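Local atomic coordinates of putative D-arabinose 5-phosphate isomerase (Klebsiella pneumoniae subsp. pneumoniae, PDB entry 3K2V), a protein that probably interconverts D-arabinose 5-phosphate and D-ribulose 5-phosphate, and whose paired CBS domains, the part crystallised, bind the nucleotide sugar CMP-Kdo. Residues V43-T48 with S96-M101; I106-G111 with T127-A132; L120-H125 with V141-L146. All blocks are in the same frame, centred on the assembly; numbering follows the deposited sequence. Where two conformers were deposited one is given.

Interaction 1: V43-T48 with S96-M101; sequences VGLQAT and SIADVM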
loop_
_atom_site.group_PDB
_atom_site.type_symbol
_atom_site.label_atom_id
_atom_site.label_comp_id
_atom_site.label_asym_id
_atom_site.label_seq_id
_atom_site.Cartn_x
_atom_site.Cartn_y
_atom_site.Cartn_z
ATOM N N VAL A 43 -1.960 16.787 -6.995
ATOM C CA VAL A 43 -1.764 17.345 -8.324
ATOM C C VAL A 43 -3.082 17.943 -8.783
ATOM O O VAL A 43 -4.120 17.741 -8.169
ATOM C CB VAL A 43 -1.274 16.293 -9.358
ATOM C CG1 VAL A 43 0.050 15.666 -8.894
ATOM C CG2 VAL A 43 -2.325 15.191 -9.608
ATOM N N GLY A 44 -3.016 18.716 -9.851
ATOM C CA GLY A 44 -4.194 19.339 -10.428
ATOM C C GLY A 44 -4.936 18.463 -11.411
ATOM O O GLY A 44 -4.451 17.396 -11.846
ATOM N N LEU A 45 -6.107 18.952 -11.798
ATOM C CA LEU A 45 -7.010 18.208 -12.661
ATOM C C LEU A 45 -6.434 17.974 -14.054
ATOM O O LEU A 45 -6.781 16.978 -14.683
ATOM C CB LEU A 45 -8.365 18.914 -12.785
ATOM C CG LEU A 45 -9.470 18.146 -13.536
ATOM C CD1 LEU A 45 -9.787 16.860 -12.787
ATOM C CD2 LEU A 45 -10.716 19.023 -13.690
ATOM N N GLN A 46 -5.540 18.844 -14.532
ATOM C CA GLN A 46 -4.926 18.646 -15.851
ATOM C C GLN A 46 -3.603 17.856 -15.807
ATOM O O GLN A 46 -2.938 17.739 -16.820
ATOM C CB GLN A 46 -4.678 19.995 -16.569
ATOM C CG GLN A 46 -5.827 21.013 -16.487
ATOM C CD GLN A 46 -7.178 20.408 -16.804
ATOM O OE1 GLN A 46 -7.311 19.622 -17.738
ATOM N NE2 GLN A 46 -8.192 20.771 -16.018
ATOM N N ALA A 47 -3.223 17.316 -14.655
ATOM C CA ALA A 47 -1.960 16.568 -14.551
ATOM C C ALA A 47 -1.994 15.304 -15.407
ATOM O O ALA A 47 -3.046 14.708 -15.602
ATOM C CB ALA A 47 -1.673 16.189 -13.119
ATOM N N THR A 48 -0.834 14.902 -15.904
ATOM C CA THR A 48 -0.700 13.621 -16.570
ATOM C C THR A 48 -0.591 12.542 -15.500
ATOM O O THR A 48 -0.303 12.827 -14.324
ATOM C CB THR A 48 0.541 13.555 -17.472
ATOM O OG1 THR A 48 1.715 13.616 -16.646
ATOM C CG2 THR A 48 0.538 14.680 -18.504
ATOM N N SER A 96 -4.043 10.858 -18.860
ATOM C CA SER A 96 -4.211 11.979 -17.949
ATOM C C SER A 96 -4.669 11.418 -16.612
ATOM O O SER A 96 -5.223 10.322 -16.568
ATOM C CB SER A 96 -5.248 12.939 -18.506
ATOM O OG SER A 96 -6.544 12.436 -18.267
ATOM N N ILE A 97 -4.432 12.146 -15.524
ATOM C CA ILE A 97 -4.890 11.715 -14.205
ATOM C C ILE A 97 -6.413 11.750 -14.104
ATOM O O ILE A 97 -7.009 10.889 -13.467
ATOM C CB ILE A 97 -4.218 12.472 -13.020
ATOM C CG1 ILE A 97 -4.303 11.645 -11.730
ATOM C CG2 ILE A 97 -4.814 13.915 -12.843
ATOM C CD1 ILE A 97 -3.696 10.225 -11.782
ATOM N N ALA A 98 -7.027 12.709 -14.768
ATOM C CA ALA A 98 -8.483 12.908 -14.709
ATOM C C ALA A 98 -9.223 11.670 -15.263
ATOM O O ALA A 98 -10.318 11.339 -14.827
ATOM C CB ALA A 98 -8.882 14.134 -15.546
ATOM N N ASP A 99 -8.602 10.982 -16.197
ATOM C CA ASP A 99 -9.251 9.835 -16.797
ATOM C C ASP A 99 -9.151 8.548 -15.979
ATOM O O ASP A 99 -9.946 7.639 -16.191
ATOM C CB ASP A 99 -8.688 9.633 -18.190
ATOM C CG ASP A 99 -9.061 10.768 -19.129
ATOM O OD1 ASP A 99 -10.004 11.586 -18.831
ATOM O OD2 ASP A 99 -8.393 10.859 -20.169
ATOM N N VAL A 100 -8.184 8.462 -15.067
ATOM C CA VAL A 100 -7.950 7.234 -14.321
ATOM C C VAL A 100 -8.100 7.345 -12.804
ATOM O O VAL A 100 -8.055 6.332 -12.102
ATOM C CB VAL A 100 -6.582 6.612 -14.663
ATOM C CG1 VAL A 100 -6.504 6.299 -16.163
ATOM C CG2 VAL A 100 -5.386 7.499 -14.211
HETATM N N MSE A 101 -8.271 8.561 -12.288
HETATM C CA MSE A 101 -8.430 8.754 -10.848
HETATM C C MSE A 101 -9.728 8.136 -10.316
HETATM O O MSE A 101 -10.697 7.988 -11.063
HETATM C CB MSE A 101 -8.460 10.245 -10.527
HETATM C CG MSE A 101 -9.640 10.968 -11.075
HETATM SE SE MSE A 101 -9.533 12.903 -10.733
HETATM C CE MSE A 101 -11.145 13.428 -11.641
HETATM O O HOH W 1 -5.679 15.188 -16.124
#
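I97 and A47 meet through both backbone and side chain where the loop between strand 42-43 and helix 49-59 of the first CBS motif packs against the short helix 97-100 of the second. The N-H of I97 points almost straight at the carbonyl oxygen of A47 (N to O 2.9 Å, 174° at the hydrogen), though it sits 26° out of that carbonyl's plane. One water bridges the polar backbone next to it, donating to L45 O and A47 O and accepting from A98 N at 3.1 Å. Beside the direct bond, I97 turns its CG2 branch against the type I turn G44-A47. With CG1 anti to the backbone N (chi1 -158°), the CG2 methyl is left to face this turn, where I97 CG2 lies 3.6 Å from G44 O and 3.9 Å from A47 CB. A second patch forms farther along the helix: CD1 of L45 touches both A98 CB, at 4.0 Å, and the CE methyl of selenomethionine M101, at 3.9 Å. Although the CB of L45 starts away from the helix, its leucine end bends back to reach both.

Other elements pack round both segments. I97 also packs on L49 and A52 of helix 49-59 and on I66 of strand 63-67, while L45 and M101 both touch I74 of strand 73-78. T48 caps helix 49-59 through OG1 to D51 N, and S96 caps its own helix, OG accepting from D99 N at 3.3 Å.

Interaction 2: I106-G111 with T127-A132; sequences IRIRPG and TCVLVA. With CMK (cytidine 5'-monophosphate 3-deoxy-beta-D-gulo-oct-2-ulo-pyranosonic acid), chain C.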
loop_
_atom_site.group_PDB
_atom_site.type_symbol
_atom_site.label_atom_id
_atom_site.label_comp_id
_atom_site.label_asym_id
_atom_site.label_seq_id
_atom_site.Cartn_x
_atom_site.Cartn_y
_atom_site.Cartn_z
ATOM N N ILE A 106 -12.164 8.836 0.369
ATOM C CA ILE A 106 -12.570 8.579 1.740
ATOM C C ILE A 106 -11.859 9.596 2.646
ATOM O O ILE A 106 -10.657 9.786 2.563
ATOM C CB ILE A 106 -12.245 7.134 2.146
ATOM C CG1 ILE A 106 -13.059 6.142 1.273
ATOM C CG2 ILE A 106 -12.578 6.894 3.608
ATOM C CD1 ILE A 106 -12.477 4.705 1.242
ATOM N N ARG A 107 -12.615 10.269 3.490
ATOM C CA ARG A 107 -12.036 11.342 4.284
ATOM C C ARG A 107 -12.615 11.363 5.685
ATOM O O ARG A 107 -13.688 10.833 5.928
ATOM C CB ARG A 107 -12.303 12.668 3.598
ATOM C CG ARG A 107 -13.765 12.991 3.567
ATOM C CD ARG A 107 -14.115 13.923 2.456
ATOM N NE ARG A 107 -13.941 13.344 1.136
ATOM C CZ ARG A 107 -14.198 14.016 0.017
ATOM N NH1 ARG A 107 -14.647 15.272 0.060
ATOM N NH2 ARG A 107 -14.019 13.443 -1.146
ATOM N N ILE A 108 -11.888 11.999 6.599
ATOM C CA ILE A 108 -12.340 12.172 7.962
ATOM C C ILE A 108 -12.086 13.636 8.363
ATOM O O ILE A 108 -11.316 14.343 7.716
ATOM C CB ILE A 108 -11.595 11.226 8.920
ATOM C CG1 ILE A 108 -10.080 11.491 8.849
ATOM C CG2 ILE A 108 -11.949 9.759 8.601
ATOM C CD1 ILE A 108 -9.183 10.548 9.691
ATOM N N ARG A 109 -12.766 14.064 9.410
ATOM C CA ARG A 109 -12.610 15.418 9.956
ATOM C C ARG A 109 -11.316 15.486 10.769
ATOM O O ARG A 109 -10.826 14.454 11.272
ATOM C CB ARG A 109 -13.794 15.750 10.860
ATOM C CG ARG A 109 -15.110 15.922 10.114
ATOM C CD ARG A 109 -16.255 16.105 11.086
ATOM N NE ARG A 109 -16.130 17.390 11.788
ATOM C CZ ARG A 109 -16.897 17.797 12.789
ATOM N NH1 ARG A 109 -17.871 17.019 13.256
ATOM N NH2 ARG A 109 -16.684 18.998 13.341
ATOM N N PRO A 110 -10.759 16.693 10.916
ATOM C CA PRO A 110 -9.489 16.801 11.624
ATOM C C PRO A 110 -9.552 16.452 13.118
ATOM O O PRO A 110 -8.521 16.154 13.707
ATOM C CB PRO A 110 -9.079 18.261 11.386
ATOM C CG PRO A 110 -10.319 18.971 10.946
ATOM C CD PRO A 110 -11.123 17.950 10.235
ATOM N N GLY A 111 -10.735 16.492 13.730
ATOM C CA GLY A 111 -10.887 16.084 15.122
ATOM C C GLY A 111 -11.056 14.594 15.331
ATOM O O GLY A 111 -11.096 14.135 16.469
ATOM N N THR A 127 -4.832 2.225 3.230
ATOM C CA THR A 127 -3.749 2.533 4.148
ATOM C C THR A 127 -3.476 4.042 4.317
ATOM O O THR A 127 -2.537 4.429 4.998
ATOM C CB THR A 127 -2.489 1.821 3.755
ATOM O OG1 THR A 127 -2.173 2.150 2.402
ATOM C CG2 THR A 127 -2.688 0.264 3.891
ATOM N N CYS A 128 -4.295 4.887 3.716
ATOM C CA CYS A 128 -4.084 6.348 3.816
ATOM C C CYS A 128 -5.429 7.048 3.628
ATOM O O CYS A 128 -6.150 6.724 2.677
ATOM C CB CYS A 128 -3.033 6.810 2.767
ATOM S SG CYS A 128 -2.290 8.480 3.036
ATOM N N VAL A 129 -5.770 8.001 4.520
ATOM C CA VAL A 129 -7.075 8.653 4.536
ATOM C C VAL A 129 -6.892 10.178 4.424
ATOM O O VAL A 129 -5.921 10.750 4.951
ATOM C CB VAL A 129 -7.886 8.229 5.798
ATOM C CG1 VAL A 129 -7.180 8.678 7.069
ATOM C CG2 VAL A 129 -9.311 8.779 5.795
ATOM N N LEU A 130 -7.796 10.815 3.687
ATOM C CA LEU A 130 -7.741 12.262 3.524
ATOM C C LEU A 130 -8.337 12.892 4.775
ATOM O O LEU A 130 -9.281 12.343 5.368
ATOM C CB LEU A 130 -8.552 12.702 2.308
ATOM C CG LEU A 130 -8.165 12.037 0.979
ATOM C CD1 LEU A 130 -9.167 12.475 -0.075
ATOM C CD2 LEU A 130 -6.738 12.411 0.605
ATOM N N VAL A 131 -7.792 14.026 5.180
ATOM C CA VAL A 131 -8.366 14.789 6.301
ATOM C C VAL A 131 -8.927 16.052 5.681
ATOM O O VAL A 131 -8.204 16.778 4.989
ATOM C CB VAL A 131 -7.360 15.086 7.400
ATOM C CG1 VAL A 131 -8.065 15.807 8.571
ATOM C CG2 VAL A 131 -6.694 13.782 7.903
ATOM N N ALA A 132 -10.213 16.279 5.875
ATOM C CA ALA A 132 -10.917 17.330 5.164
ATOM C C ALA A 132 -11.941 18.035 6.012
ATOM O O ALA A 132 -12.503 17.459 6.955
ATOM C CB ALA A 132 -11.630 16.762 3.912
HETATM N N1C CMK C . -9.344 5.164 -1.784
HETATM C C2C CMK C . -10.257 6.189 -1.492
HETATM N N3C CMK C . -9.929 7.072 -0.464
HETATM C C4C CMK C . -8.785 6.951 0.310
HETATM C C5C CMK C . -7.870 5.925 0.020
HETATM C C6C CMK C . -8.165 5.032 -1.027
HETATM O O2C CMK C . -11.306 6.353 -2.138
HETATM N N4C CMK C . -8.597 7.870 1.282
HETATM C "C1'" CMK C . -9.680 4.213 -2.905
HETATM C "C2'" CMK C . -8.503 4.001 -3.867
HETATM O "O2'" CMK C . -8.551 5.024 -4.871
HETATM C "C3'" CMK C . -8.809 2.611 -4.426
HETATM C "C4'" CMK C . -9.524 1.905 -3.256
HETATM O "O4'" CMK C . -9.941 2.959 -2.288
HETATM O "O3'" CMK C . -9.693 2.723 -5.527
HETATM C "C5'" CMK C . -8.607 0.999 -2.448
HETATM O "O5'" CMK C . -7.401 1.687 -2.023
HETATM P PA CMK C . -5.975 0.900 -2.282
HETATM O O1A CMK C . -5.742 0.814 -3.751
HETATM O O2A CMK C . -4.864 1.619 -1.584
HETATM O O6 CMK C . -5.709 -2.655 -0.691
HETATM C C2 CMK C . -5.563 -1.825 -1.869
HETATM O O2 CMK C . -6.242 -0.562 -1.599
HETATM C C3 CMK C . -4.059 -1.640 -2.137
HETATM C C4 CMK C . -3.257 -2.958 -2.076
HETATM O O4 CMK C . -1.831 -2.679 -2.207
HETATM C C5 CMK C . -3.541 -3.740 -0.812
HETATM C C6 CMK C . -5.049 -3.948 -0.753
HETATM C C7 CMK C . -5.494 -4.680 0.506
HETATM C C1 CMK C . -6.329 -2.398 -3.076
HETATM O O1X CMK C . -7.577 -2.380 -2.978
HETATM O O1Y CMK C . -5.697 -2.790 -4.078
HETATM O O5 CMK C . -3.086 -3.032 0.367
HETATM C C8 CMK C . -6.990 -5.025 0.442
HETATM O O8 CMK C . -7.389 -5.472 1.736
HETATM O O7 CMK C . -4.760 -5.882 0.627
#
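Backbone bonds pair I106 and I108 with L130 and A132 in parallel register. L130 N donates to I106 O, in the carbonyl plane; I108 N donates to L130 O at 2.9 Å; and A132 N meets I108 O, also at 2.9 Å, nearly along the C=O axis. Weaker CA-H...O contacts run beside them, with R107 CA 3.1 Å from L130 O.

These strands are the two ends of a right-handed beta-alpha-beta crossover in the second CBS motif, with helix 114-124 connecting them. On the face that carries I108 and V131, apolar groups point toward that helix or the neighbouring loops. The CD1 end of I108 crosses V129 at about a right angle, 3.8 Å from V129 CG1, and I108 also packs on A117 and L120. Just past the strand, P110 crosses V131 at a slant, CB 3.9 Å from V131 CG1. On the other face, the aliphatic part of R107 runs past L130 and A132, its CD 4.0 Å from A132 CB; NE of R107 bonds to G105 O and NH1 forms a salt bridge with D135.

Polar contacts to the ligand use the backbone at the start of both strands. I106 N donates to cytosine N3C, while the amino group N4C gives its hydrogens to I106 O and to C128 O, 3.0 Å away. I106 O thus accepts from both L130 N and the base, and CD1 of I106 lies over one face of the cytosine, 3.8 Å from C2C.

Interaction 3: L120-H125 with V141-L146; sequences LMQSRH and VHMHDL. With CMK (cytidine 5'-monophosphate 3-deoxy-beta-D-gulo-oct-2-ulo-pyranosonic acid), chain C.
Selenomethionines M121 and M143 account for most of the buried surface, and they meet where the CE methyl of M143, in the conformer modelled here, lies against CB of M121 at 3.5 Å. M143 swings CG anti to its backbone N (chi1 -161°) and bends only at chi3, which carries its methyl across to the helix. M121 reaches the other way: its selenium lies 3.9 Å from M143 N. Q122 crosses M143 at about a right angle, OE1 3.9 Å from the M143 methyl; that oxygen is hydrogen-bonded to H144 of the second subunit.

Helix 114-124 thus packs against the end of strand 136-142 and the turn into helix 143-146, within the second CBS motif. A Schellman motif ends the first helix, with H125 as its positive-phi residue, and a capping box formed by H142 and D145 starts the second.

Both ends carry histidines of ligand pockets. H125 ND1 makes a weak bond, 3.0 Å, to O8 of the CMP-Kdo sugar, while Q122 O covers one face of the H125 ring. H142 ND1 accepts from H144 N within its ring plane, at 3.0 Å, and both residues border another bound CMP-Kdo.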
loop_
_atom_site.group_PDB
_atom_site.type_symbol
_atom_site.label_atom_id
_atom_site.label_comp_id
_atom_site.label_asym_id
_atom_site.label_seq_id
_atom_site.Cartn_x
_atom_site.Cartn_y
_atom_site.Cartn_z
ATOM N N LEU A 120 -11.596 2.949 10.466
ATOM C CA LEU A 120 -12.103 3.251 9.127
ATOM C C LEU A 120 -11.206 2.642 8.074
ATOM O O LEU A 120 -11.691 2.039 7.096
ATOM C CB LEU A 120 -12.219 4.771 8.901
ATOM C CG LEU A 120 -12.716 5.192 7.511
ATOM C CD1 LEU A 120 -14.165 4.701 7.280
ATOM C CD2 LEU A 120 -12.636 6.694 7.315
HETATM N N MSE A 121 -9.900 2.776 8.260
HETATM C CA MSE A 121 -8.951 2.247 7.275
HETATM C C MSE A 121 -9.049 0.717 7.194
HETATM O O MSE A 121 -9.035 0.141 6.100
HETATM C CB MSE A 121 -7.518 2.712 7.577
HETATM C CG MSE A 121 -7.281 4.183 7.218
HETATM SE SE MSE A 121 -5.381 4.771 7.333
HETATM C CE MSE A 121 -5.397 5.641 9.065
ATOM N N GLN A 122 -9.174 0.080 8.358
ATOM C CA GLN A 122 -9.359 -1.370 8.442
ATOM C C GLN A 122 -10.625 -1.794 7.747
ATOM O O GLN A 122 -10.603 -2.736 6.977
ATOM C CB GLN A 122 -9.459 -1.839 9.899
ATOM C CG GLN A 122 -8.149 -1.865 10.616
ATOM C CD GLN A 122 -7.248 -2.937 10.086
ATOM O OE1 GLN A 122 -6.329 -2.653 9.306
ATOM N NE2 GLN A 122 -7.519 -4.187 10.461
ATOM N N SER A 123 -11.728 -1.111 8.034
ATOM C CA SER A 123 -13.013 -1.508 7.472
ATOM C C SER A 123 -13.104 -1.243 5.974
ATOM O O SER A 123 -13.820 -1.958 5.271
ATOM C CB SER A 123 -14.181 -0.881 8.221
ATOM O OG SER A 123 -14.350 0.472 7.890
ATOM N N ARG A 124 -12.353 -0.270 5.467
ATOM C CA ARG A 124 -12.331 -0.000 4.030
ATOM C C ARG A 124 -11.141 -0.601 3.289
ATOM O O ARG A 124 -11.073 -0.501 2.067
ATOM C CB ARG A 124 -12.376 1.511 3.767
ATOM C CG ARG A 124 -13.521 2.254 4.449
ATOM C CD ARG A 124 -14.877 1.746 4.016
ATOM N NE ARG A 124 -15.143 2.113 2.624
ATOM C CZ ARG A 124 -15.691 3.266 2.229
ATOM N NH1 ARG A 124 -16.052 4.200 3.114
ATOM N NH2 ARG A 124 -15.883 3.484 0.932
ATOM N N HIS A 125 -10.213 -1.233 4.003
ATOM C CA HIS A 125 -9.002 -1.808 3.390
ATOM C C HIS A 125 -8.184 -0.810 2.582
ATOM O O HIS A 125 -7.797 -1.066 1.443
ATOM C CB HIS A 125 -9.345 -3.058 2.573
ATOM C CG HIS A 125 -10.090 -4.077 3.372
ATOM N ND1 HIS A 125 -9.477 -5.178 3.939
ATOM C CD2 HIS A 125 -11.384 -4.114 3.770
ATOM C CE1 HIS A 125 -10.376 -5.871 4.617
ATOM N NE2 HIS A 125 -11.539 -5.242 4.539
ATOM N N VAL A 141 -3.353 11.306 6.424
ATOM C CA VAL A 141 -2.791 10.426 7.437
ATOM C C VAL A 141 -2.612 9.049 6.829
ATOM O O VAL A 141 -3.535 8.533 6.214
ATOM C CB VAL A 141 -3.714 10.248 8.656
ATOM C CG1 VAL A 141 -2.982 9.435 9.743
ATOM C CG2 VAL A 141 -4.172 11.575 9.193
ATOM N N HIS A 142 -1.438 8.456 7.042
ATOM C CA HIS A 142 -1.136 7.101 6.589
ATOM C C HIS A 142 -1.154 6.186 7.802
ATOM O O HIS A 142 -0.854 6.610 8.933
ATOM C CB HIS A 142 0.255 7.068 5.955
ATOM C CG HIS A 142 0.520 5.840 5.128
ATOM N ND1 HIS A 142 0.896 4.634 5.684
ATOM C CD2 HIS A 142 0.471 5.637 3.792
ATOM C CE1 HIS A 142 1.058 3.735 4.726
ATOM N NE2 HIS A 142 0.807 4.316 3.565
HETATM N N MSE A 143 -1.494 4.923 7.565
HETATM C CA MSE A 143 -1.445 3.920 8.630
HETATM C C MSE A 143 -0.096 3.956 9.357
HETATM O O MSE A 143 -0.080 3.842 10.584
HETATM C CB MSE A 143 -1.770 2.513 8.092
HETATM C CG MSE A 143 -2.190 1.492 9.171
HETATM SE SE MSE A 143 -3.007 -0.120 8.352
HETATM C CE MSE A 143 -4.775 0.603 7.955
ATOM N N HIS A 144 1.010 4.157 8.636
ATOM C CA HIS A 144 2.344 4.264 9.264
ATOM C C HIS A 144 2.430 5.374 10.314
ATOM O O HIS A 144 3.102 5.213 11.327
ATOM C CB HIS A 144 3.443 4.524 8.225
ATOM C CG HIS A 144 3.805 3.322 7.412
ATOM N ND1 HIS A 144 4.037 2.088 7.972
ATOM C CD2 HIS A 144 3.993 3.173 6.083
ATOM C CE1 HIS A 144 4.343 1.225 7.020
ATOM N NE2 HIS A 144 4.330 1.859 5.865
ATOM N N ASP A 145 1.750 6.487 10.056
ATOM C CA ASP A 145 1.701 7.628 10.986
ATOM C C ASP A 145 1.045 7.267 12.321
ATOM O O ASP A 145 1.428 7.792 13.368
ATOM C CB ASP A 145 0.926 8.794 10.381
ATOM C CG ASP A 145 1.533 9.305 9.093
ATOM O OD1 ASP A 145 2.763 9.367 9.013
ATOM O OD2 ASP A 145 0.782 9.649 8.156
ATOM N N LEU A 146 0.071 6.367 12.290
ATOM C CA LEU A 146 -0.647 5.992 13.498
ATOM C C LEU A 146 0.158 5.075 14.398
ATOM O O LEU A 146 -0.207 4.900 15.561
ATOM C CB LEU A 146 -2.014 5.387 13.167
ATOM C CG LEU A 146 -2.878 6.260 12.257
ATOM C CD1 LEU A 146 -4.238 5.629 12.042
ATOM C CD2 LEU A 146 -3.030 7.702 12.752
HETATM N N1C CMK C . -9.344 5.164 -1.784
HETATM C C2C CMK C . -10.257 6.189 -1.492
HETATM N N3C CMK C . -9.929 7.072 -0.464
HETATM C C4C CMK C . -8.785 6.951 0.310
HETATM C C5C CMK C . -7.870 5.925 0.020
HETATM C C6C CMK C . -8.165 5.032 -1.027
HETATM O O2C CMK C . -11.306 6.353 -2.138
HETATM N N4C CMK C . -8.597 7.870 1.282
HETATM C "C1'" CMK C . -9.680 4.213 -2.905
HETATM C "C2'" CMK C . -8.503 4.001 -3.867
HETATM O "O2'" CMK C . -8.551 5.024 -4.871
HETATM C "C3'" CMK C . -8.809 2.611 -4.426
HETATM C "C4'" CMK C . -9.524 1.905 -3.256
HETATM O "O4'" CMK C . -9.941 2.959 -2.288
HETATM O "O3'" CMK C . -9.693 2.723 -5.527
HETATM C "C5'" CMK C . -8.607 0.999 -2.448
HETATM O "O5'" CMK C . -7.401 1.687 -2.023
HETATM P PA CMK C . -5.975 0.900 -2.282
HETATM O O1A CMK C . -5.742 0.814 -3.751
HETATM O O2A CMK C . -4.864 1.619 -1.584
HETATM O O6 CMK C . -5.709 -2.655 -0.691
HETATM C C2 CMK C . -5.563 -1.825 -1.869
HETATM O O2 CMK C . -6.242 -0.562 -1.599
HETATM C C3 CMK C . -4.059 -1.640 -2.137
HETATM C C4 CMK C . -3.257 -2.958 -2.076
HETATM O O4 CMK C . -1.831 -2.679 -2.207
HETATM C C5 CMK C . -3.541 -3.740 -0.812
HETATM C C6 CMK C . -5.049 -3.948 -0.753
HETATM C C7 CMK C . -5.494 -4.680 0.506
HETATM C C1 CMK C . -6.329 -2.398 -3.076
HETATM O O1X CMK C . -7.577 -2.380 -2.978
HETATM O O1Y CMK C . -5.697 -2.790 -4.078
HETATM O O5 CMK C . -3.086 -3.032 0.367
HETATM C C8 CMK C . -6.990 -5.025 0.442
HETATM O O8 CMK C . -7.389 -5.472 1.736
HETATM O O7 CMK C . -4.760 -5.882 0.627
#

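How the interactions relate
Interactions 2 and 3 lie within the second CBS motif and touch directly, strand 128-133 pairing with strand 136-142 through a probable bond V129 N to V141 O, with a probable T127 O to M143 N bond just past the strand ends. Interaction 3 is fully buried and rests mainly on selenomethionine packing without a hydrogen bond across; interaction 2, partly buried, is built on backbone sheet bonds and carries the base-recognising atoms. Interaction 1 lies on the other side of the chain's centre, its centre 21 Å from that of interaction 2, and joins elements of both CBS motifs through one direct backbone bond, a bridging water and small apolar patches.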